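Local coordinates for protein Moesin/ezrin/radixin homolog 2 (Drosophila melanogaster, PDB 7EDR) that probably links membrane proteins to the cortical cytoskeleton through its FERM domain and, as the fly merlin, probably takes part in growth-control signalling, at residues R249-R261 against F270-L284. Residues are numbered along the deposited sequence; the frame is centred on the assembly and turned at random.
Sequences RHVSFDDKKFTIR and FIFYSQDLHINKMIL
F258 and F272 face each other as an antiparallel hydrogen-bonded pair, F258 N giving to F272 O at 2.8 Å and F272 N returning a bond to F258 O. I260 and F270 repeat the exchange, and S274 N extends the ladder to K256 O, 2.8 Å away.

Apolar packing occupies the face carrying F258, I260, F270 and F272. The F258 and F272 rings are near parallel, 13° apart, but slid so far that they barely overlap; F258 CB, rather than its ring, sits over the F272 face, 3.5 Å from the centroid. I260 CB likewise lies over the F270 ring, while I260 CD1 meets the edge of F272. A ring suits F258 because its outer end also reaches the helix, where N280 O lies at the edge and I283 CG2 lies 3.7 Å from F258 CZ. N280 CB lies over one face of the F253 ring, whose CG is set between the backbone N and the carbonyl carbon (chi1 73°). Beyond it, V251 CG1 touches L284 CD1.

On the other face K257, extended, runs alongside Y273, its methylenes against the ring and I271.

The polar cluster centres on N280. Its ND2 donates to S274 O at 3.1 Å; that oxygen lies near the N280 amide plane, but ND2 sits above the S274 carbonyl plane, 39° out of it. ND2 also donates weakly to D255 O, while OD1 accepts from S274 OG. An amide suits this buried site because it can donate and accept at once, holding the helix to S274 and, more weakly, to the D254–K257 type II' turn.

The hairpin and the C-terminal helix belong to the PH-like lobe, where F272 and I283 also pack on L221. Hydrogen bonds thus set the strand register, apolar side chains seat the helix, and N280 links the helix to S274 and to the turn at D255.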
loop_
_atom_site.group_PDB
_atom_site.type_symbol
_atom_site.label_atom_id
_atom_site.label_comp_id
_atom_site.label_asym_id
_atom_site.label_seq_id
_atom_site.Cartn_x
_atom_site.Cartn_y
_atom_site.Cartn_z
ATOM N N ARG C 249 14.621 -2.389 -22.288
ATOM C CA ARG C 249 15.728 -2.794 -21.429
ATOM C C ARG C 249 16.806 -1.714 -21.326
ATOM O O ARG C 249 17.363 -1.485 -20.238
ATOM C CB ARG C 249 16.317 -4.106 -21.964
ATOM C CG ARG C 249 17.725 -4.480 -21.512
ATOM C CD ARG C 249 17.731 -4.992 -20.093
ATOM N NE ARG C 249 19.053 -5.447 -19.649
ATOM C CZ ARG C 249 19.455 -5.468 -18.372
ATOM N NH1 ARG C 249 18.645 -5.040 -17.395
ATOM N NH2 ARG C 249 20.680 -5.903 -18.068
ATOM N N HIS C 250 17.089 -1.021 -22.432
ATOM C CA HIS C 250 18.241 -0.135 -22.495
ATOM C C HIS C 250 18.031 0.887 -23.608
ATOM O O HIS C 250 17.507 0.553 -24.677
ATOM C CB HIS C 250 19.527 -0.943 -22.729
ATOM C CG HIS C 250 20.779 -0.196 -22.395
ATOM N ND1 HIS C 250 21.430 0.612 -23.304
ATOM C CD2 HIS C 250 21.493 -0.122 -21.246
ATOM C CE1 HIS C 250 22.492 1.151 -22.730
ATOM N NE2 HIS C 250 22.552 0.723 -21.481
ATOM N N VAL C 251 18.440 2.132 -23.347
ATOM C CA VAL C 251 18.334 3.220 -24.314
ATOM C C VAL C 251 19.679 3.932 -24.369
ATOM O O VAL C 251 20.233 4.294 -23.323
ATOM C CB VAL C 251 17.219 4.222 -23.949
ATOM C CG1 VAL C 251 17.386 5.520 -24.750
ATOM C CG2 VAL C 251 15.838 3.628 -24.191
ATOM N N SER C 252 20.201 4.136 -25.582
ATOM C CA SER C 252 21.491 4.807 -25.736
ATOM C C SER C 252 21.605 5.455 -27.109
ATOM O O SER C 252 20.917 5.085 -28.064
ATOM C CB SER C 252 22.666 3.842 -25.521
ATOM O OG SER C 252 22.688 2.823 -26.503
ATOM N N PHE C 253 22.494 6.439 -27.193
ATOM C CA PHE C 253 22.802 7.085 -28.458
ATOM C C PHE C 253 24.313 7.234 -28.575
ATOM O O PHE C 253 25.023 7.390 -27.571
ATOM C CB PHE C 253 22.113 8.468 -28.607
ATOM C CG PHE C 253 22.724 9.538 -27.748
ATOM C CD1 PHE C 253 22.236 9.781 -26.470
ATOM C CD2 PHE C 253 23.798 10.290 -28.206
ATOM C CE1 PHE C 253 22.803 10.753 -25.661
ATOM C CE2 PHE C 253 24.373 11.260 -27.404
ATOM C CZ PHE C 253 23.872 11.495 -26.128
ATOM N N ASP C 254 24.799 7.164 -29.813
ATOM C CA ASP C 254 26.162 7.563 -30.146
ATOM C C ASP C 254 26.081 8.510 -31.324
ATOM O O ASP C 254 25.652 8.107 -32.412
ATOM C CB ASP C 254 27.052 6.367 -30.497
ATOM C CG ASP C 254 28.423 6.793 -31.047
ATOM O OD1 ASP C 254 28.894 6.140 -31.996
ATOM O OD2 ASP C 254 29.033 7.767 -30.544
ATOM N N ASP C 255 26.478 9.761 -31.111
ATOM C CA ASP C 255 26.362 10.803 -32.135
ATOM C C ASP C 255 24.888 10.922 -32.505
ATOM O O ASP C 255 24.075 11.272 -31.634
ATOM C CB ASP C 255 27.309 10.484 -33.294
ATOM C CG ASP C 255 27.541 11.674 -34.201
ATOM O OD1 ASP C 255 27.608 11.465 -35.435
ATOM O OD2 ASP C 255 27.670 12.806 -33.683
ATOM N N LYS C 256 24.484 10.633 -33.738
ATOM C CA LYS C 256 23.116 10.874 -34.167
ATOM C C LYS C 256 22.227 9.651 -34.030
ATOM O O LYS C 256 21.019 9.758 -34.268
ATOM C CB LYS C 256 23.101 11.352 -35.625
ATOM C CG LYS C 256 24.031 12.523 -35.887
ATOM C CD LYS C 256 23.884 13.613 -34.817
ATOM C CE LYS C 256 24.575 14.920 -35.232
ATOM N NZ LYS C 256 26.062 14.842 -35.305
ATOM N N LYS C 257 22.788 8.512 -33.636
ATOM C CA LYS C 257 22.132 7.216 -33.751
ATOM C C LYS C 257 21.680 6.732 -32.375
ATOM O O LYS C 257 22.514 6.480 -31.491
ATOM C CB LYS C 257 23.086 6.207 -34.386
ATOM C CG LYS C 257 22.457 4.884 -34.777
ATOM C CD LYS C 257 23.541 3.826 -34.939
ATOM C CE LYS C 257 23.114 2.709 -35.867
ATOM N NZ LYS C 257 24.221 1.713 -36.021
ATOM N N PHE C 258 20.365 6.595 -32.196
ATOM C CA PHE C 258 19.812 5.984 -30.990
ATOM C C PHE C 258 19.679 4.478 -31.183
ATOM O O PHE C 258 19.196 4.014 -32.226
ATOM C CB PHE C 258 18.445 6.574 -30.632
ATOM C CG PHE C 258 18.515 7.704 -29.645
ATOM C CD1 PHE C 258 18.412 7.458 -28.288
ATOM C CD2 PHE C 258 18.704 9.012 -30.078
ATOM C CE1 PHE C 258 18.491 8.501 -27.371
ATOM C CE2 PHE C 258 18.775 10.061 -29.175
ATOM C CZ PHE C 258 18.670 9.804 -27.818
ATOM N N THR C 259 20.108 3.724 -30.173
ATOM C CA THR C 259 19.881 2.288 -30.117
ATOM C C THR C 259 18.969 1.972 -28.941
ATOM O O THR C 259 19.229 2.404 -27.808
ATOM C CB THR C 259 21.187 1.509 -29.981
ATOM O OG1 THR C 259 22.081 1.880 -31.043
ATOM C CG2 THR C 259 20.890 0.013 -30.043
ATOM N N ILE C 260 17.916 1.209 -29.209
ATOM C CA ILE C 260 16.937 0.832 -28.204
ATOM C C ILE C 260 16.882 -0.680 -28.149
ATOM O O ILE C 260 16.568 -1.329 -29.156
ATOM C CB ILE C 260 15.556 1.426 -28.506
ATOM C CG1 ILE C 260 15.588 2.922 -28.186
ATOM C CG2 ILE C 260 14.475 0.701 -27.704
ATOM C CD1 ILE C 260 14.452 3.647 -28.760
ATOM N N ARG C 261 17.214 -1.236 -26.983
ATOM C CA ARG C 261 17.174 -2.669 -26.756
ATOM C C ARG C 261 15.935 -2.996 -25.937
ATOM O O ARG C 261 15.626 -2.303 -24.959
ATOM C CB ARG C 261 18.438 -3.148 -26.039
ATOM C CG ARG C 261 19.710 -2.505 -26.584
ATOM C CD ARG C 261 20.963 -3.369 -26.378
ATOM N NE ARG C 261 21.477 -3.305 -25.008
ATOM C CZ ARG C 261 21.159 -4.165 -24.034
ATOM N NH1 ARG C 261 21.691 -4.010 -22.817
ATOM N NH2 ARG C 261 20.313 -5.179 -24.265
ATOM N N PHE C 270 16.231 -1.879 -32.296
ATOM C CA PHE C 270 15.821 -0.986 -33.359
ATOM C C PHE C 270 16.480 0.370 -33.166
ATOM O O PHE C 270 16.871 0.748 -32.054
ATOM C CB PHE C 270 14.299 -0.879 -33.472
ATOM C CG PHE C 270 13.630 -0.114 -32.377
ATOM C CD1 PHE C 270 13.471 1.261 -32.470
ATOM C CD2 PHE C 270 13.056 -0.786 -31.309
ATOM C CE1 PHE C 270 12.804 1.961 -31.486
ATOM C CE2 PHE C 270 12.382 -0.098 -30.328
ATOM C CZ PHE C 270 12.262 1.285 -30.409
ATOM N N ILE C 271 16.653 1.067 -34.286
ATOM C CA ILE C 271 17.536 2.218 -34.391
ATOM C C ILE C 271 16.744 3.381 -34.968
ATOM O O ILE C 271 15.789 3.191 -35.727
ATOM C CB ILE C 271 18.775 1.874 -35.263
ATOM C CG1 ILE C 271 19.943 1.374 -34.410
ATOM C CG2 ILE C 271 19.237 3.038 -36.140
ATOM C CD1 ILE C 271 19.662 0.162 -33.554
ATOM N N PHE C 272 17.111 4.593 -34.573
ATOM C CA PHE C 272 16.580 5.756 -35.256
ATOM C C PHE C 272 17.601 6.869 -35.127
ATOM O O PHE C 272 18.502 6.814 -34.286
ATOM C CB PHE C 272 15.206 6.166 -34.706
ATOM C CG PHE C 272 15.228 6.582 -33.261
ATOM C CD1 PHE C 272 15.653 7.856 -32.892
ATOM C CD2 PHE C 272 14.806 5.707 -32.273
ATOM C CE1 PHE C 272 15.668 8.248 -31.560
ATOM C CE2 PHE C 272 14.818 6.096 -30.934
ATOM C CZ PHE C 272 15.247 7.366 -30.578
ATOM N N TYR C 273 17.466 7.881 -35.971
ATOM C CA TYR C 273 18.446 8.951 -35.993
ATOM C C TYR C 273 17.816 10.244 -35.515
ATOM O O TYR C 273 16.637 10.519 -35.778
ATOM C CB TYR C 273 19.042 9.115 -37.390
ATOM C CG TYR C 273 19.820 7.899 -37.818
ATOM C CD1 TYR C 273 19.201 6.852 -38.504
ATOM C CD2 TYR C 273 21.163 7.770 -37.495
ATOM C CE1 TYR C 273 19.913 5.720 -38.885
ATOM C CE2 TYR C 273 21.888 6.644 -37.874
ATOM C CZ TYR C 273 21.261 5.623 -38.570
ATOM O OH TYR C 273 21.995 4.504 -38.930
ATOM N N SER C 274 18.606 11.016 -34.787
ATOM C CA SER C 274 18.162 12.291 -34.249
ATOM C C SER C 274 19.359 13.223 -34.318
ATOM O O SER C 274 20.424 12.896 -33.790
ATOM C CB SER C 274 17.640 12.135 -32.818
ATOM O OG SER C 274 17.637 13.382 -32.145
ATOM N N GLN C 275 19.186 14.377 -34.959
ATOM C CA GLN C 275 20.312 15.076 -35.573
ATOM C C GLN C 275 21.024 16.076 -34.678
ATOM O O GLN C 275 22.057 16.603 -35.094
ATOM C CB GLN C 275 19.861 15.807 -36.844
ATOM C CG GLN C 275 19.287 14.896 -37.907
ATOM C CD GLN C 275 20.277 13.849 -38.341
ATOM O OE1 GLN C 275 21.490 14.105 -38.396
ATOM N NE2 GLN C 275 19.776 12.646 -38.630
ATOM N N ASP C 276 20.513 16.381 -33.493
ATOM C CA ASP C 276 21.164 17.327 -32.596
ATOM C C ASP C 276 21.560 16.584 -31.330
ATOM O O ASP C 276 20.711 15.989 -30.666
ATOM C CB ASP C 276 20.261 18.534 -32.295
ATOM C CG ASP C 276 20.810 19.461 -31.171
ATOM O OD1 ASP C 276 20.032 20.330 -30.707
ATOM O OD2 ASP C 276 21.976 19.356 -30.728
ATOM N N LEU C 277 22.856 16.599 -31.018
ATOM C CA LEU C 277 23.358 15.868 -29.860
ATOM C C LEU C 277 22.737 16.375 -28.571
ATOM O O LEU C 277 22.420 15.578 -27.681
ATOM C CB LEU C 277 24.883 15.969 -29.782
ATOM C CG LEU C 277 25.544 15.621 -31.100
ATOM C CD1 LEU C 277 27.053 15.894 -31.061
ATOM C CD2 LEU C 277 25.265 14.171 -31.441
ATOM N N HIS C 278 22.579 17.694 -28.434
ATOM C CA HIS C 278 21.966 18.215 -27.215
ATOM C C HIS C 278 20.566 17.646 -27.027
ATOM O O HIS C 278 20.230 17.138 -25.951
ATOM C CB HIS C 278 21.904 19.740 -27.221
ATOM C CG HIS C 278 21.185 20.297 -26.030
ATOM N ND1 HIS C 278 21.797 20.459 -24.804
ATOM C CD2 HIS C 278 19.892 20.668 -25.856
ATOM C CE1 HIS C 278 20.920 20.932 -23.934
ATOM N NE2 HIS C 278 19.757 21.069 -24.548
ATOM N N ILE C 279 19.739 17.727 -28.072
ATOM C CA ILE C 279 18.431 17.079 -28.058
ATOM C C ILE C 279 18.548 15.612 -27.674
ATOM O O ILE C 279 17.642 15.056 -27.039
ATOM C CB ILE C 279 17.747 17.246 -29.431
ATOM C CG1 ILE C 279 17.329 18.704 -29.636
ATOM C CG2 ILE C 279 16.551 16.301 -29.566
ATOM C CD1 ILE C 279 16.351 19.206 -28.597
ATOM N N ASN C 280 19.664 14.965 -28.028
ATOM C CA ASN C 280 19.782 13.537 -27.765
ATOM C C ASN C 280 19.998 13.268 -26.289
ATOM O O ASN C 280 19.439 12.314 -25.740
ATOM C CB ASN C 280 20.903 12.947 -28.602
ATOM C CG ASN C 280 20.510 12.818 -30.050
ATOM O OD1 ASN C 280 19.381 13.156 -30.425
ATOM N ND2 ASN C 280 21.433 12.345 -30.882
ATOM N N LYS C 281 20.787 14.107 -25.630
ATOM C CA LYS C 281 20.896 14.015 -24.184
ATOM C C LYS C 281 19.540 14.251 -23.517
ATOM O O LYS C 281 19.185 13.551 -22.559
ATOM C CB LYS C 281 21.946 15.008 -23.685
ATOM C CG LYS C 281 22.227 14.879 -22.219
ATOM C CD LYS C 281 22.608 13.447 -21.869
ATOM C CE LYS C 281 22.571 13.229 -20.358
ATOM N NZ LYS C 281 23.271 14.333 -19.636
ATOM N N MET C 282 18.759 15.220 -24.025
ATOM C CA MET C 282 17.433 15.485 -23.470
ATOM C C MET C 282 16.501 14.305 -23.685
ATOM O O MET C 282 15.627 14.039 -22.855
ATOM C CB MET C 282 16.818 16.737 -24.104
ATOM C CG MET C 282 17.712 17.947 -24.097
ATOM S SD MET C 282 18.140 18.419 -22.410
ATOM C CE MET C 282 16.889 19.673 -22.152
ATOM N N ILE C 283 16.639 13.607 -24.808
ATOM C CA ILE C 283 15.825 12.413 -25.008
ATOM C C ILE C 283 16.193 11.355 -23.973
ATOM O O ILE C 283 15.320 10.712 -23.373
ATOM C CB ILE C 283 15.981 11.898 -26.449
ATOM C CG1 ILE C 283 15.417 12.927 -27.445
ATOM C CG2 ILE C 283 15.295 10.522 -26.612
ATOM C CD1 ILE C 283 15.476 12.464 -28.907
ATOM N N LEU C 284 17.496 11.200 -23.718
ATOM C CA LEU C 284 17.981 10.203 -22.775
ATOM C C LEU C 284 17.508 10.506 -21.365
ATOM O O LEU C 284 17.035 9.604 -20.660
ATOM C CB LEU C 284 19.503 10.146 -22.821
ATOM C CG LEU C 284 20.098 9.047 -21.944
ATOM C CD1 LEU C 284 19.647 7.675 -22.448
ATOM C CD2 LEU C 284 21.627 9.167 -21.902
#